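Local coordinates for protein MIP07328p (Drosophila melanogaster, PDB 6FKK) that probably acts as a semaphorin axon guidance cue, binding semaphorin receptors and carrying chemorepellent activity, here represented by its Sema and PSI domains, at residues 395-398 / 399-403; 276-280 / 281-285; 496-499 / 500-503. All blocks are in the same frame, centred on the assembly; numbering follows the deposited sequence.

Interaction 1: residues 395-398 / 399-403; sequences VKSL and SGAYY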
loop_
_atom_site.group_PDB
_atom_site.type_symbol
_atom_site.label_atom_id
_atom_site.label_comp_id
_atom_site.label_asym_id
_atom_site.label_seq_id
_atom_site.Cartn_x
_atom_site.Cartn_y
_atom_site.Cartn_z
ATOM N N VAL A 395 12.784 -10.849 -10.647
ATOM C CA VAL A 395 14.237 -10.809 -10.774
ATOM C C VAL A 395 14.713 -12.189 -11.211
ATOM O O VAL A 395 14.443 -13.191 -10.541
ATOM C CB VAL A 395 14.895 -10.382 -9.457
ATOM C CG1 VAL A 395 16.408 -10.413 -9.588
ATOM C CG2 VAL A 395 14.418 -8.996 -9.060
ATOM N N LYS A 396 15.417 -12.246 -12.338
ATOM C CA LYS A 396 15.880 -13.516 -12.884
ATOM C C LYS A 396 17.146 -13.958 -12.159
ATOM O O LYS A 396 18.152 -13.240 -12.159
ATOM C CB LYS A 396 16.133 -13.392 -14.385
ATOM C CG LYS A 396 16.371 -14.724 -15.085
ATOM C CD LYS A 396 16.703 -14.526 -16.556
ATOM C CE LYS A 396 16.950 -15.854 -17.253
ATOM N NZ LYS A 396 15.729 -16.708 -17.272
ATOM N N SER A 397 17.098 -15.137 -11.545
ATOM C CA SER A 397 18.243 -15.675 -10.831
ATOM C C SER A 397 19.252 -16.269 -11.815
ATOM O O SER A 397 18.962 -16.472 -12.997
ATOM C CB SER A 397 17.788 -16.721 -9.810
ATOM O OG SER A 397 17.096 -17.791 -10.431
ATOM N N LEU A 398 20.467 -16.528 -11.313
ATOM C CA LEU A 398 21.500 -17.143 -12.146
ATOM C C LEU A 398 21.009 -18.453 -12.737
ATOM O O LEU A 398 21.324 -18.786 -13.888
ATOM C CB LEU A 398 22.764 -17.400 -11.326
ATOM C CG LEU A 398 23.853 -18.165 -12.074
ATOM C CD1 LEU A 398 24.456 -17.258 -13.119
ATOM C CD2 LEU A 398 24.911 -18.671 -11.117
ATOM N N SER A 399 20.232 -19.205 -11.954
ATOM C CA SER A 399 19.690 -20.470 -12.418
ATOM C C SER A 399 18.727 -20.257 -13.582
ATOM O O SER A 399 18.700 -21.061 -14.514
ATOM C CB SER A 399 19.008 -21.207 -11.257
ATOM O OG SER A 399 17.732 -20.665 -10.967
ATOM N N GLY A 400 17.946 -19.180 -13.561
ATOM C CA GLY A 400 16.949 -18.918 -14.583
ATOM C C GLY A 400 15.541 -18.727 -14.062
ATOM O O GLY A 400 14.672 -18.280 -14.827
ATOM N N ALA A 401 15.271 -19.043 -12.798
ATOM C CA ALA A 401 13.959 -18.823 -12.214
ATOM C C ALA A 401 13.782 -17.357 -11.830
ATOM O O ALA A 401 14.748 -16.621 -11.615
ATOM C CB ALA A 401 13.754 -19.714 -10.987
ATOM N N TYR A 402 12.525 -16.936 -11.734
ATOM C CA TYR A 402 12.179 -15.549 -11.451
ATOM C C TYR A 402 11.600 -15.442 -10.047
ATOM O O TYR A 402 10.688 -16.193 -9.687
ATOM C CB TYR A 402 11.190 -15.014 -12.488
ATOM C CG TYR A 402 11.766 -14.976 -13.885
ATOM C CD1 TYR A 402 11.728 -16.096 -14.705
ATOM C CD2 TYR A 402 12.363 -13.825 -14.377
ATOM C CE1 TYR A 402 12.261 -16.068 -15.980
ATOM C CE2 TYR A 402 12.897 -13.785 -15.649
ATOM C CZ TYR A 402 12.845 -14.909 -16.446
ATOM O OH TYR A 402 13.379 -14.877 -17.713
ATOM N N TYR A 403 12.142 -14.516 -9.258
ATOM C CA TYR A 403 11.712 -14.301 -7.884
ATOM C C TYR A 403 11.372 -12.834 -7.674
ATOM O O TYR A 403 12.048 -11.949 -8.207
ATOM C CB TYR A 403 12.797 -14.719 -6.884
ATOM C CG TYR A 403 13.256 -16.151 -7.020
ATOM C CD1 TYR A 403 12.626 -17.172 -6.321
ATOM C CD2 TYR A 403 14.325 -16.482 -7.841
ATOM C CE1 TYR A 403 13.048 -18.485 -6.441
ATOM C CE2 TYR A 403 14.752 -17.789 -7.967
ATOM C CZ TYR A 403 14.110 -18.786 -7.266
ATOM O OH TYR A 403 14.537 -20.087 -7.393
#
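S397 and A401 meet twice at the closed end of this beta hairpin. The backbone N of S397 gives an almost straight hydrogen bond to A401 O (2.8 Å), and S397 OG donates to the same oxygen at 2.9 Å, tilted from the carbonyl plane. Held between its own backbone N and carbonyl carbon (chi1 59°), this hydroxyl turns back into the loop and accepts a further bond from S399 OG at 3.0 Å. Serine suits the place, small enough for its CB to lie in plane at the edge of the Y403 ring. With an alanine here, A401 O would probably be left with the backbone donor alone and the S399 hydroxyl without this acceptor. G400 rounds the turn at backbone angles that would drive a side chain into the preceding carbonyl oxygen. V395 and Y403 continue the tight part as a hydrogen-bonded antiparallel pair.

The solvent side is looser. K396 lays its CG over one face of the Y402 ring, 4.1 Å from the centroid, and a bend at its last torsion (chi4 64°) brings NZ to Y402 OH (3.0 Å) and G400 O (3.1 Å).

The hairpin joins strands 386-396 and 402-410 of a four-stranded Sema propeller blade; beyond it V395 packs on I494, S397 on L523, and L398 N bonds Q521 OE1, three partners that belong to the PSI region.

Interaction 2: residues 276-280 / 281-285; sequences IVESG and SKSLI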
loop_
_atom_site.group_PDB
_atom_site.type_symbol
_atom_site.label_atom_id
_atom_site.label_comp_id
_atom_site.label_asym_id
_atom_site.label_seq_id
_atom_site.Cartn_x
_atom_site.Cartn_y
_atom_site.Cartn_z
ATOM N N ILE A 276 -0.146 -2.979 -7.800
ATOM C CA ILE A 276 -0.352 -4.304 -8.371
ATOM C C ILE A 276 0.933 -4.768 -9.035
ATOM O O ILE A 276 1.494 -4.082 -9.899
ATOM C CB ILE A 276 -1.524 -4.298 -9.362
ATOM C CG1 ILE A 276 -2.843 -4.085 -8.622
ATOM C CG2 ILE A 276 -1.568 -5.608 -10.134
ATOM C CD1 ILE A 276 -4.062 -4.254 -9.501
ATOM N N VAL A 277 1.416 -5.934 -8.619
ATOM C CA VAL A 277 2.650 -6.518 -9.129
ATOM C C VAL A 277 2.298 -7.604 -10.135
ATOM O O VAL A 277 1.380 -8.403 -9.909
ATOM C CB VAL A 277 3.504 -7.080 -7.976
ATOM C CG1 VAL A 277 4.651 -7.915 -8.511
ATOM C CG2 VAL A 277 4.031 -5.946 -7.113
ATOM N N GLU A 278 3.019 -7.630 -11.253
ATOM C CA GLU A 278 2.810 -8.628 -12.297
ATOM C C GLU A 278 3.895 -9.692 -12.163
ATOM O O GLU A 278 5.029 -9.498 -12.607
ATOM C CB GLU A 278 2.823 -7.980 -13.678
ATOM C CG GLU A 278 1.700 -6.979 -13.904
ATOM C CD GLU A 278 0.324 -7.624 -13.920
ATOM O OE1 GLU A 278 0.232 -8.847 -14.166
ATOM O OE2 GLU A 278 -0.670 -6.905 -13.686
ATOM N N SER A 279 3.546 -10.814 -11.540
ATOM C CA SER A 279 4.457 -11.943 -11.360
ATOM C C SER A 279 3.957 -13.066 -12.264
ATOM O O SER A 279 3.088 -13.851 -11.880
ATOM C CB SER A 279 4.528 -12.381 -9.893
ATOM O OG SER A 279 4.924 -11.316 -9.045
ATOM N N GLY A 280 4.512 -13.133 -13.470
ATOM C CA GLY A 280 4.049 -14.121 -14.427
ATOM C C GLY A 280 2.628 -13.830 -14.865
ATOM O O GLY A 280 2.259 -12.686 -15.157
ATOM N N SER A 281 1.810 -14.878 -14.903
ATOM C CA SER A 281 0.414 -14.742 -15.296
ATOM C C SER A 281 -0.475 -14.254 -14.161
ATOM O O SER A 281 -1.691 -14.147 -14.352
ATOM C CB SER A 281 -0.114 -16.079 -15.820
ATOM O OG SER A 281 -0.091 -17.064 -14.801
ATOM N N LYS A 282 0.095 -13.951 -13.000
ATOM C CA LYS A 282 -0.673 -13.614 -11.812
ATOM C C LYS A 282 -0.434 -12.163 -11.417
ATOM O O LYS A 282 0.705 -11.684 -11.432
ATOM C CB LYS A 282 -0.308 -14.541 -10.651
ATOM C CG LYS A 282 -0.395 -16.015 -11.006
ATOM C CD LYS A 282 -0.112 -16.898 -9.807
ATOM C CE LYS A 282 -0.188 -18.366 -10.188
ATOM N NZ LYS A 282 -1.491 -18.693 -10.830
ATOM N N SER A 283 -1.517 -11.470 -11.074
ATOM C CA SER A 283 -1.463 -10.098 -10.587
ATOM C C SER A 283 -1.561 -10.127 -9.066
ATOM O O SER A 283 -2.543 -10.635 -8.515
ATOM C CB SER A 283 -2.590 -9.259 -11.187
ATOM O OG SER A 283 -2.622 -9.375 -12.599
ATOM N N LEU A 284 -0.549 -9.583 -8.396
ATOM C CA LEU A 284 -0.414 -9.696 -6.952
ATOM C C LEU A 284 -0.440 -8.326 -6.291
ATOM O O LEU A 284 -0.046 -7.318 -6.885
ATOM C CB LEU A 284 0.886 -10.413 -6.575
ATOM C CG LEU A 284 0.817 -11.914 -6.287
ATOM C CD1 LEU A 284 0.054 -12.660 -7.375
ATOM C CD2 LEU A 284 2.224 -12.476 -6.128
ATOM N N ILE A 285 -0.908 -8.306 -5.045
ATOM C CA ILE A 285 -0.848 -7.134 -4.180
ATOM C C ILE A 285 -0.225 -7.572 -2.863
ATOM O O ILE A 285 -0.783 -8.426 -2.163
ATOM C CB ILE A 285 -2.233 -6.508 -3.940
ATOM C CG1 ILE A 285 -2.772 -5.873 -5.225
ATOM C CG2 ILE A 285 -2.164 -5.474 -2.829
ATOM C CD1 ILE A 285 -4.088 -5.146 -5.037
#
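V277 and L284 form a hydrogen-bonded antiparallel pair of a beta hairpin, at the end away from the turn, exchanging two backbone hydrogen bonds of 2.7 Å, from V277 N to L284 O and from L284 N to V277 O, each lying in the carbonyl plane. S279 and K282 make the last rung: S279 N reaches K282 O at 3.0 Å, and K282 N answers to S279 O at 3.2 Å from well above the carbonyl plane. Between them runs a type II' turn, with G280 at its second position, where the positive phi is easy for a residue without a side chain.

Apolar contacts gather at the other end. I276 and I285 lie obliquely against each other, I276 CG1 3.8 Å from I285 CG1, while I276 CG2 rests 3.9 Å from S283 CB. These branched residues also meet V306, and V277 packs against V391 and P393 of strand 386-396.

Polar side chains meet where E278 and S283 are paired. A bend in the glutamate chain (chi2 -66°) folds its carboxylate back over the serine, so that both OE1 and OE2 lie 3.3 Å from S283 OG in weak, unsettled contacts.

The chemistry implies that the backbone ladder holds the hairpin, while its serine hydroxyls tie it to neighbouring parts of the fold: S283 OG is bonded to R203, which also pairs weakly with E278, and S279 OG is bonded to D404.

Interaction 3: residues 496-499 / 500-503; sequences AWDL and QTHE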
loop_
_atom_site.group_PDB
_atom_site.type_symbol
_atom_site.label_atom_id
_atom_site.label_comp_id
_atom_site.label_asym_id
_atom_site.label_seq_id
_atom_site.Cartn_x
_atom_site.Cartn_y
_atom_site.Cartn_z
ATOM N N ALA A 496 25.577 -12.520 -8.360
ATOM C CA ALA A 496 26.279 -13.772 -8.594
ATOM C C ALA A 496 27.775 -13.499 -8.575
ATOM O O ALA A 496 28.222 -12.381 -8.838
ATOM C CB ALA A 496 25.863 -14.418 -9.923
ATOM N N TRP A 497 28.551 -14.532 -8.257
ATOM C CA TRP A 497 29.995 -14.404 -8.094
ATOM C C TRP A 497 30.709 -14.934 -9.331
ATOM O O TRP A 497 30.562 -16.110 -9.680
ATOM C CB TRP A 497 30.475 -15.148 -6.850
ATOM C CG TRP A 497 31.954 -15.064 -6.663
ATOM C CD1 TRP A 497 32.873 -16.031 -6.941
ATOM C CD2 TRP A 497 32.688 -13.940 -6.170
ATOM N NE1 TRP A 497 34.137 -15.583 -6.643
ATOM C CE2 TRP A 497 34.051 -14.299 -6.170
ATOM C CE3 TRP A 497 32.327 -12.665 -5.725
ATOM C CZ2 TRP A 497 35.051 -13.432 -5.737
ATOM C CZ3 TRP A 497 33.320 -11.805 -5.300
ATOM C CH2 TRP A 497 34.666 -12.192 -5.309
ATOM N N ASP A 498 31.485 -14.070 -9.979
ATOM C CA ASP A 498 32.295 -14.472 -11.121
ATOM C C ASP A 498 33.615 -15.055 -10.630
ATOM O O ASP A 498 34.320 -14.432 -9.832
ATOM C CB ASP A 498 32.547 -13.276 -12.043
ATOM C CG ASP A 498 33.196 -13.673 -13.360
ATOM O OD1 ASP A 498 33.408 -14.883 -13.585
ATOM O OD2 ASP A 498 33.489 -12.774 -14.179
ATOM N N LEU A 499 33.943 -16.258 -11.099
ATOM C CA LEU A 499 35.218 -16.860 -10.731
ATOM C C LEU A 499 36.357 -16.339 -11.594
ATOM O O LEU A 499 37.509 -16.326 -11.146
ATOM C CB LEU A 499 35.133 -18.383 -10.830
ATOM C CG LEU A 499 34.262 -19.057 -9.772
ATOM C CD1 LEU A 499 34.271 -20.569 -9.943
ATOM C CD2 LEU A 499 34.739 -18.665 -8.387
ATOM N N GLN A 500 36.057 -15.908 -12.821
ATOM C CA GLN A 500 37.087 -15.335 -13.680
ATOM C C GLN A 500 37.628 -14.039 -13.092
ATOM O O GLN A 500 38.844 -13.833 -13.027
ATOM C CB GLN A 500 36.533 -15.094 -15.083
ATOM C CG GLN A 500 36.372 -16.346 -15.920
ATOM C CD GLN A 500 36.051 -16.028 -17.364
ATOM O OE1 GLN A 500 35.647 -14.912 -17.692
ATOM N NE2 GLN A 500 36.239 -17.005 -18.238
ATOM N N THR A 501 36.738 -13.146 -12.672
ATOM C CA THR A 501 37.113 -11.899 -12.020
ATOM C C THR A 501 36.473 -11.880 -10.642
ATOM O O THR A 501 35.243 -11.922 -10.528
ATOM C CB THR A 501 36.665 -10.682 -12.831
ATOM O OG1 THR A 501 35.241 -10.550 -12.751
ATOM C CG2 THR A 501 37.068 -10.836 -14.286
ATOM N N HIS A 502 37.299 -11.822 -9.600
ATOM C CA HIS A 502 36.803 -11.846 -8.225
ATOM C C HIS A 502 35.986 -10.581 -7.973
ATOM O O HIS A 502 36.456 -9.591 -7.407
ATOM C CB HIS A 502 37.954 -11.993 -7.242
ATOM C CG HIS A 502 38.593 -13.346 -7.274
ATOM N ND1 HIS A 502 38.211 -14.368 -6.433
ATOM C CD2 HIS A 502 39.574 -13.851 -8.060
ATOM C CE1 HIS A 502 38.936 -15.442 -6.691
ATOM N NE2 HIS A 502 39.770 -15.155 -7.674
ATOM N N GLU A 503 34.726 -10.629 -8.402
ATOM C CA GLU A 503 33.828 -9.485 -8.323
ATOM C C GLU A 503 32.395 -9.995 -8.284
ATOM O O GLU A 503 31.986 -10.757 -9.165
ATOM C CB GLU A 503 34.039 -8.546 -9.517
ATOM C CG GLU A 503 33.104 -7.348 -9.558
ATOM C CD GLU A 503 33.249 -6.539 -10.835
ATOM O OE1 GLU A 503 33.871 -7.041 -11.797
ATOM O OE2 GLU A 503 32.740 -5.399 -10.877
#
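The indole of W497 has the backbone N of E503 over one face, 3.4 Å above the plane and offset toward the rim, while H502 ND1 and L499 CD2 lie at its edge, near the ring plane. The H502 imidazole therefore meets the indole rim to rim rather than as a stack: ND1 is 3.4 Å from W497 CZ2, the six-membered ring and imidazole centroids are 5.7 Å apart, and the planes are inclined at 63°. This is the turn after strand 495-498 in the PSI domain, the small cysteine-rich module (plexin repeat) that accompanies the Sema propeller. A large aromatic suits position 497, because it also packs on C484, C487 and L488 of helix 484-489, two of them cysteines of the domain's disulfides.

H502 is the centre of an inverse gamma turn, which folds the chain back across the indole and brings E503 over it. The bond from D498 N to E503 O is long and weak (3.4 Å); backbone hydrogen bonds of A496 with K505 and of W497 with L520 pair the strand with its neighbours.

The aspartate carboxylate does more to shape the loop. With CG opposite the backbone N across the CA-CB bond (chi1 -171°), it leans over the residues that follow. OD1 accepts the backbone N of Q500 at 2.9 Å, making an Asx turn. Aspartate suits this place because its short chain can serve two successive residues and also outside partners: OD1 is bonded to T518 OG1, and OD2 forms a salt bridge with K505 NZ, which probably stabilises the charge. T501 adds its hydroxyl, OG1 donating to D498 OD2 at 3.2 Å from above the carboxylate plane.

In the fold
The three contacts are turns following one another along the chain, two in the Sema propeller and one in the PSI domain. Interactions 1 and 2 have centres 16 Å apart and nearest atoms about 7 Å apart; the hairpins are joined through strands 386-396 and 402-410, since S279 touches Q394 and bonds D404, just beyond Y403. Interaction 3 lies 18 Å from interaction 1 between centres, with nearest atoms about 5 Å apart, and both border the 516-523 part of the PSI domain, interaction 1 through Q521 and L523, interaction 3 through T518, Y519 and L520. Interactions 2 and 3 are 33 Å apart between centres. Interaction 1 thus stands where the propeller meets the PSI domain.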